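Local coordinates for carbohydrate binding module (Ruminococcus flavefaciens, PDB 4V1K), which probably binds plant cell-wall polysaccharides as a non-catalytic module of the family 9 glycoside hydrolase Cel9A of the cellulosome, at residues 12-17 and 120-125; 58-63 and 76-81. All coordinates share one frame; numbering follows the deposited sequence.

Interaction 1 (12-17 and 120-125); sequences KKVTYS and DEFTID
Val14 lies against one face of the Phe122 ring, in an antiparallel pairing of strands 5-15 and 121-131 at one side of the four-stranded sheet of this beta-sandwich module. The CB of Val14 sits 4.0 Å from the ring centroid of Phe122, 22° off the normal. This is a CH-pi contact, displaced toward the CZ and CE1 rim. The ring gets there because CG of Phe122 stands between the backbone N and the carbonyl carbon (chi1 68°), which turns it along the strand's face toward its neighbour. Next to it, Val14 CG2 meets Ile124 CD1 at 4.1 Å. The backbone holds Val14 and Phe122 in register: Val14 N reaches Phe122 O at 2.8 Å, and Phe122 N returns a bond to Val14 O. On the other face, Lys13 bends at chi2 (69°) and brings NZ to 3.1 Å from Glu121 OE1. In this salt bridge NZ meets OE1 from above the carboxylate plane. The pairing ends where the chain turns into a 3-10 segment. There Tyr16 N binds Asp120 O, Ser17 N makes a weak bond to Asp120 OD1, and Ser17 OG lies very close to Asp120 OD2. Further out, Ile117 touches Phe122, while Ile26 of strand 25-29 packs on Val14. Thr123 and Asp125 pair with the next strand, 41-49, through Ser49 and Asn47. Asp120 OD1 also lies at the edge of the Tyr16 ring, in the ring plane, 3.6 Å from Tyr16 CD2.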
loop_
_atom_site.group_PDB
_atom_site.type_symbol
_atom_site.label_atom_id
_atom_site.label_comp_id
_atom_site.label_asym_id
_atom_site.label_seq_id
_atom_site.Cartn_x
_atom_site.Cartn_y
_atom_site.Cartn_z
ATOM N N LYS A 12 2.006 2.282 12.451
ATOM C CA LYS A 12 3.422 2.281 12.127
ATOM C C LYS A 12 3.929 3.692 11.863
ATOM O O LYS A 12 3.501 4.340 10.906
ATOM C CB LYS A 12 3.685 1.390 10.921
ATOM C CG LYS A 12 5.162 1.272 10.577
ATOM C CD LYS A 12 5.388 0.320 9.418
ATOM C CE LYS A 12 6.863 0.287 9.030
ATOM N NZ LYS A 12 7.749 -0.139 10.148
ATOM N N LYS A 13 4.857 4.145 12.697
ATOM C CA LYS A 13 5.508 5.474 12.539
ATOM C C LYS A 13 6.592 5.412 11.451
ATOM O O LYS A 13 7.469 4.513 11.441
ATOM C CB LYS A 13 6.138 5.912 13.859
ATOM C CG LYS A 13 6.892 7.232 13.798
ATOM C CD LYS A 13 5.981 8.432 13.598
ATOM C CE LYS A 13 6.798 9.700 13.368
ATOM N NZ LYS A 13 7.819 9.987 14.431
ATOM N N VAL A 14 6.505 6.351 10.530
ATOM C CA VAL A 14 7.468 6.485 9.436
ATOM C C VAL A 14 8.098 7.887 9.451
ATOM O O VAL A 14 7.395 8.895 9.549
ATOM C CB VAL A 14 6.801 6.264 8.079
ATOM C CG1 VAL A 14 7.826 6.314 6.924
ATOM C CG2 VAL A 14 6.115 4.912 8.031
ATOM N N THR A 15 9.427 7.945 9.352
ATOM C CA THR A 15 10.150 9.216 9.157
ATOM C C THR A 15 10.766 9.126 7.759
ATOM O O THR A 15 11.726 8.377 7.547
ATOM C CB THR A 15 11.235 9.413 10.233
ATOM O OG1 THR A 15 10.629 9.418 11.549
ATOM C CG2 THR A 15 11.995 10.720 10.021
ATOM N N TYR A 16 10.189 9.845 6.787
ATOM C CA TYR A 16 10.612 9.708 5.385
ATOM C C TYR A 16 12.110 9.930 5.201
ATOM O O TYR A 16 12.801 9.156 4.508
ATOM C CB TYR A 16 9.776 10.654 4.454
ATOM C CG TYR A 16 10.364 10.797 3.059
ATOM C CD1 TYR A 16 10.253 9.789 2.116
ATOM C CD2 TYR A 16 11.133 11.900 2.736
ATOM C CE1 TYR A 16 10.851 9.913 0.849
ATOM C CE2 TYR A 16 11.732 12.030 1.508
ATOM C CZ TYR A 16 11.598 11.036 0.566
ATOM O OH TYR A 16 12.226 11.202 -0.654
ATOM N N SER A 17 12.626 11.004 5.793
ATOM C CA SER A 17 14.044 11.366 5.612
ATOM C C SER A 17 15.005 10.346 6.237
ATOM O O SER A 17 16.208 10.319 5.879
ATOM C CB SER A 17 14.307 12.769 6.181
ATOM O OG SER A 17 14.023 12.807 7.584
ATOM N N ASP A 120 7.361 15.232 7.050
ATOM C CA ASP A 120 8.367 14.140 7.078
ATOM C C ASP A 120 7.970 12.925 7.930
ATOM O O ASP A 120 8.303 11.769 7.614
ATOM C CB ASP A 120 9.705 14.691 7.566
ATOM C CG ASP A 120 10.873 13.827 7.192
ATOM O OD1 ASP A 120 11.014 13.549 5.980
ATOM O OD2 ASP A 120 11.687 13.462 8.087
ATOM N N GLU A 121 7.274 13.211 9.009
ATOM C CA GLU A 121 6.898 12.234 10.007
ATOM C C GLU A 121 5.403 11.988 9.949
ATOM O O GLU A 121 4.588 12.919 10.045
ATOM C CB GLU A 121 7.328 12.691 11.405
ATOM C CG GLU A 121 8.848 12.687 11.549
ATOM C CD GLU A 121 9.382 13.089 12.910
ATOM O OE1 GLU A 121 8.729 12.907 13.954
ATOM O OE2 GLU A 121 10.533 13.580 12.920
ATOM N N PHE A 122 5.036 10.725 9.770
ATOM C CA PHE A 122 3.610 10.362 9.732
ATOM C C PHE A 122 3.411 8.950 10.245
ATOM O O PHE A 122 4.366 8.179 10.364
ATOM C CB PHE A 122 3.044 10.527 8.308
ATOM C CG PHE A 122 3.608 9.541 7.303
ATOM C CD1 PHE A 122 4.811 9.804 6.668
ATOM C CD2 PHE A 122 2.940 8.386 6.968
ATOM C CE1 PHE A 122 5.344 8.931 5.754
ATOM C CE2 PHE A 122 3.472 7.493 6.038
ATOM C CZ PHE A 122 4.675 7.768 5.425
ATOM N N THR A 123 2.165 8.624 10.555
ATOM C CA THR A 123 1.784 7.269 10.985
ATOM C C THR A 123 0.838 6.620 9.987
ATOM O O THR A 123 -0.115 7.265 9.489
ATOM C CB THR A 123 1.118 7.305 12.385
ATOM O OG1 THR A 123 2.018 7.895 13.337
ATOM C CG2 THR A 123 0.779 5.890 12.872
ATOM N N ILE A 124 1.136 5.362 9.658
ATOM C CA ILE A 124 0.205 4.506 8.898
ATOM C C ILE A 124 -0.773 3.924 9.913
ATOM O O ILE A 124 -0.448 2.965 10.684
ATOM C CB ILE A 124 0.950 3.388 8.106
ATOM C CG1 ILE A 124 1.909 4.028 7.093
ATOM C CG2 ILE A 124 -0.032 2.444 7.396
ATOM C CD1 ILE A 124 2.828 3.019 6.410
ATOM N N ASP A 125 -1.970 4.503 9.927
ATOM C CA ASP A 125 -2.991 4.079 10.878
ATOM C C ASP A 125 -3.711 2.799 10.467
ATOM O O ASP A 125 -4.010 1.945 11.328
ATOM C CB ASP A 125 -4.004 5.192 11.091
ATOM C CG ASP A 125 -3.385 6.447 11.720
ATOM O OD1 ASP A 125 -2.620 6.346 12.699
ATOM O OD2 ASP A 125 -3.706 7.543 11.239
#

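Interaction 2 (58-63 and 76-81); sequences VGQFGT and GDEITQ
With CG beside its backbone N (chi1 -86°) and the chain extended beyond it (chi2 176°), Gln60 carries its amide across to the facing segment 76-81. There Gln60 NE2 donates to Gly76 O at 2.8 Å. The bond is nearly straight, 175° at the hydrogen, and Gly76 O lies in the plane of the Gln60 amide. On the way, Gln60 CG passes 3.5 Å from Glu78 CA. The contact belongs to the beta hairpin of strands 55-64 and 73-83, which is irregular at this point. Gly59 and Ile79 form a regular antiparallel hydrogen-bonded pair, with Ile79 N 2.8 Å from Gly59 O. Beyond it segment 76-81 departs from simple pairing, and the next direct backbone bond is Gly76 N to Phe61 O. Between them one water accepts from Phe61 N at 2.9 Å and donates to Asp77 O. The side chains pack in two places. Ile79 CD1 meets the edge of the Phe61 ring, 3.8 Å from CE1, while that ring also meets Trp92 and Phe112. Val58 CG1 rests against the Glu78 carboxylate, 3.7 Å from CD. The other end of the Gln60 amide is used too, since OE1 accepts from Trp115 NE1. With a partner at each end, the amide's rotation is fixed. Side chain and water thus carry the hairpin through the irregularity by replacing direct strand-to-strand bonds.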
loop_
_atom_site.group_PDB
_atom_site.type_symbol
_atom_site.label_atom_id
_atom_site.label_comp_id
_atom_site.label_asym_id
_atom_site.label_seq_id
_atom_site.Cartn_x
_atom_site.Cartn_y
_atom_site.Cartn_z
ATOM N N VAL A 58 3.976 11.533 -3.031
ATOM C CA VAL A 58 4.247 10.961 -4.341
ATOM C C VAL A 58 4.800 9.571 -4.093
ATOM O O VAL A 58 5.724 9.387 -3.296
ATOM C CB VAL A 58 5.273 11.766 -5.139
ATOM C CG1 VAL A 58 5.494 11.148 -6.518
ATOM C CG2 VAL A 58 4.855 13.222 -5.271
ATOM N N GLY A 59 4.247 8.574 -4.777
ATOM C CA GLY A 59 4.727 7.197 -4.598
ATOM C C GLY A 59 4.024 6.215 -5.508
ATOM O O GLY A 59 3.372 6.599 -6.446
ATOM N N GLN A 60 4.222 4.931 -5.236
ATOM C CA GLN A 60 3.709 3.841 -6.055
ATOM C C GLN A 60 3.525 2.644 -5.158
ATOM O O GLN A 60 4.239 2.501 -4.154
ATOM C CB GLN A 60 4.735 3.411 -7.125
ATOM C CG GLN A 60 4.715 4.161 -8.385
ATOM C CD GLN A 60 5.786 3.756 -9.337
ATOM O OE1 GLN A 60 6.894 4.224 -9.217
ATOM N NE2 GLN A 60 5.450 2.943 -10.336
ATOM N N PHE A 61 2.601 1.771 -5.558
ATOM C CA PHE A 61 2.404 0.477 -4.891
ATOM C C PHE A 61 3.029 -0.653 -5.705
ATOM O O PHE A 61 3.063 -0.620 -6.940
ATOM C CB PHE A 61 0.918 0.155 -4.671
ATOM C CG PHE A 61 0.238 1.036 -3.647
ATOM C CD1 PHE A 61 -0.009 2.380 -3.900
ATOM C CD2 PHE A 61 -0.163 0.521 -2.441
ATOM C CE1 PHE A 61 -0.645 3.176 -2.964
ATOM C CE2 PHE A 61 -0.815 1.302 -1.506
ATOM C CZ PHE A 61 -1.061 2.651 -1.761
ATOM N N GLY A 62 3.513 -1.670 -4.980
ATOM C CA GLY A 62 3.928 -2.920 -5.591
ATOM C C GLY A 62 3.329 -4.119 -4.870
ATOM O O GLY A 62 2.906 -4.013 -3.717
ATOM N N THR A 63 3.329 -5.261 -5.539
ATOM C CA THR A 63 2.800 -6.488 -4.953
ATOM C C THR A 63 3.529 -7.731 -5.450
ATOM O O THR A 63 3.945 -7.832 -6.615
ATOM C CB THR A 63 1.276 -6.627 -5.225
ATOM O OG1 THR A 63 0.745 -7.826 -4.633
ATOM C CG2 THR A 63 0.991 -6.635 -6.733
ATOM N N GLY A 76 1.980 -0.668 -9.662
ATOM C CA GLY A 76 1.036 0.250 -10.238
ATOM C C GLY A 76 1.677 1.552 -10.724
ATOM O O GLY A 76 2.911 1.784 -10.559
ATOM N N ASP A 77 0.836 2.416 -11.295
ATOM C CA ASP A 77 1.295 3.728 -11.793
ATOM C C ASP A 77 1.685 4.656 -10.624
ATOM O O ASP A 77 1.231 4.465 -9.475
ATOM C CB ASP A 77 0.177 4.403 -12.584
ATOM C CG ASP A 77 -0.108 3.754 -13.923
ATOM O OD1 ASP A 77 0.748 3.014 -14.472
ATOM O OD2 ASP A 77 -1.223 4.026 -14.443
ATOM N N GLU A 78 2.508 5.655 -10.900
ATOM C CA GLU A 78 2.796 6.691 -9.911
ATOM C C GLU A 78 1.530 7.452 -9.506
ATOM O O GLU A 78 0.661 7.794 -10.352
ATOM C CB GLU A 78 3.837 7.685 -10.430
ATOM C CG GLU A 78 4.460 8.548 -9.312
ATOM C CD GLU A 78 5.567 9.472 -9.808
ATOM O OE1 GLU A 78 5.250 10.517 -10.439
ATOM O OE2 GLU A 78 6.753 9.166 -9.530
ATOM N N ILE A 79 1.440 7.723 -8.214
ATOM C CA ILE A 79 0.330 8.465 -7.590
ATOM C C ILE A 79 0.869 9.767 -6.976
ATOM O O ILE A 79 1.905 9.729 -6.274
ATOM C CB ILE A 79 -0.305 7.620 -6.460
ATOM C CG1 ILE A 79 -0.966 6.365 -7.052
ATOM C CG2 ILE A 79 -1.335 8.418 -5.653
ATOM C CD1 ILE A 79 -1.332 5.301 -6.037
ATOM N N THR A 80 0.189 10.890 -7.247
ATOM C CA THR A 80 0.404 12.134 -6.517
ATOM C C THR A 80 -0.928 12.474 -5.833
ATOM O O THR A 80 -1.962 12.504 -6.492
ATOM C CB THR A 80 0.851 13.286 -7.449
ATOM O OG1 THR A 80 2.083 12.927 -8.103
ATOM C CG2 THR A 80 1.050 14.587 -6.694
ATOM N N GLN A 81 -0.893 12.716 -4.519
ATOM C CA GLN A 81 -2.083 13.022 -3.708
ATOM C C GLN A 81 -1.717 14.153 -2.749
ATOM O O GLN A 81 -0.683 14.097 -2.099
ATOM C CB GLN A 81 -2.438 11.795 -2.870
ATOM C CG GLN A 81 -3.429 12.007 -1.753
ATOM C CD GLN A 81 -4.825 11.749 -2.218
ATOM O OE1 GLN A 81 -5.044 10.880 -3.044
ATOM N NE2 GLN A 81 -5.778 12.485 -1.686
HETATM O O HOH W 1 0.679 2.447 -7.677
#

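How the interactions relate
The two contacts belong to different sheets of the module. Interaction 1 lies in the four-stranded sheet and joins strands far apart in sequence. Interaction 2 is a local hairpin in the other sheet, nested inside the loop that interaction 1 closes. Their centres are about 17 Å apart and their nearest atoms about 7 Å, so they do not touch. Phe112 links them through the interior, touching both Ile124 and the Phe61 ring. Trp115 also connects them: it takes a weak bond from Tyr16 OH and donates to Gln60. A bound 2-hydroxybutane-1,4-diol lies about 4 Å from the Val58 side chain and about 6 Å from that of Tyr16.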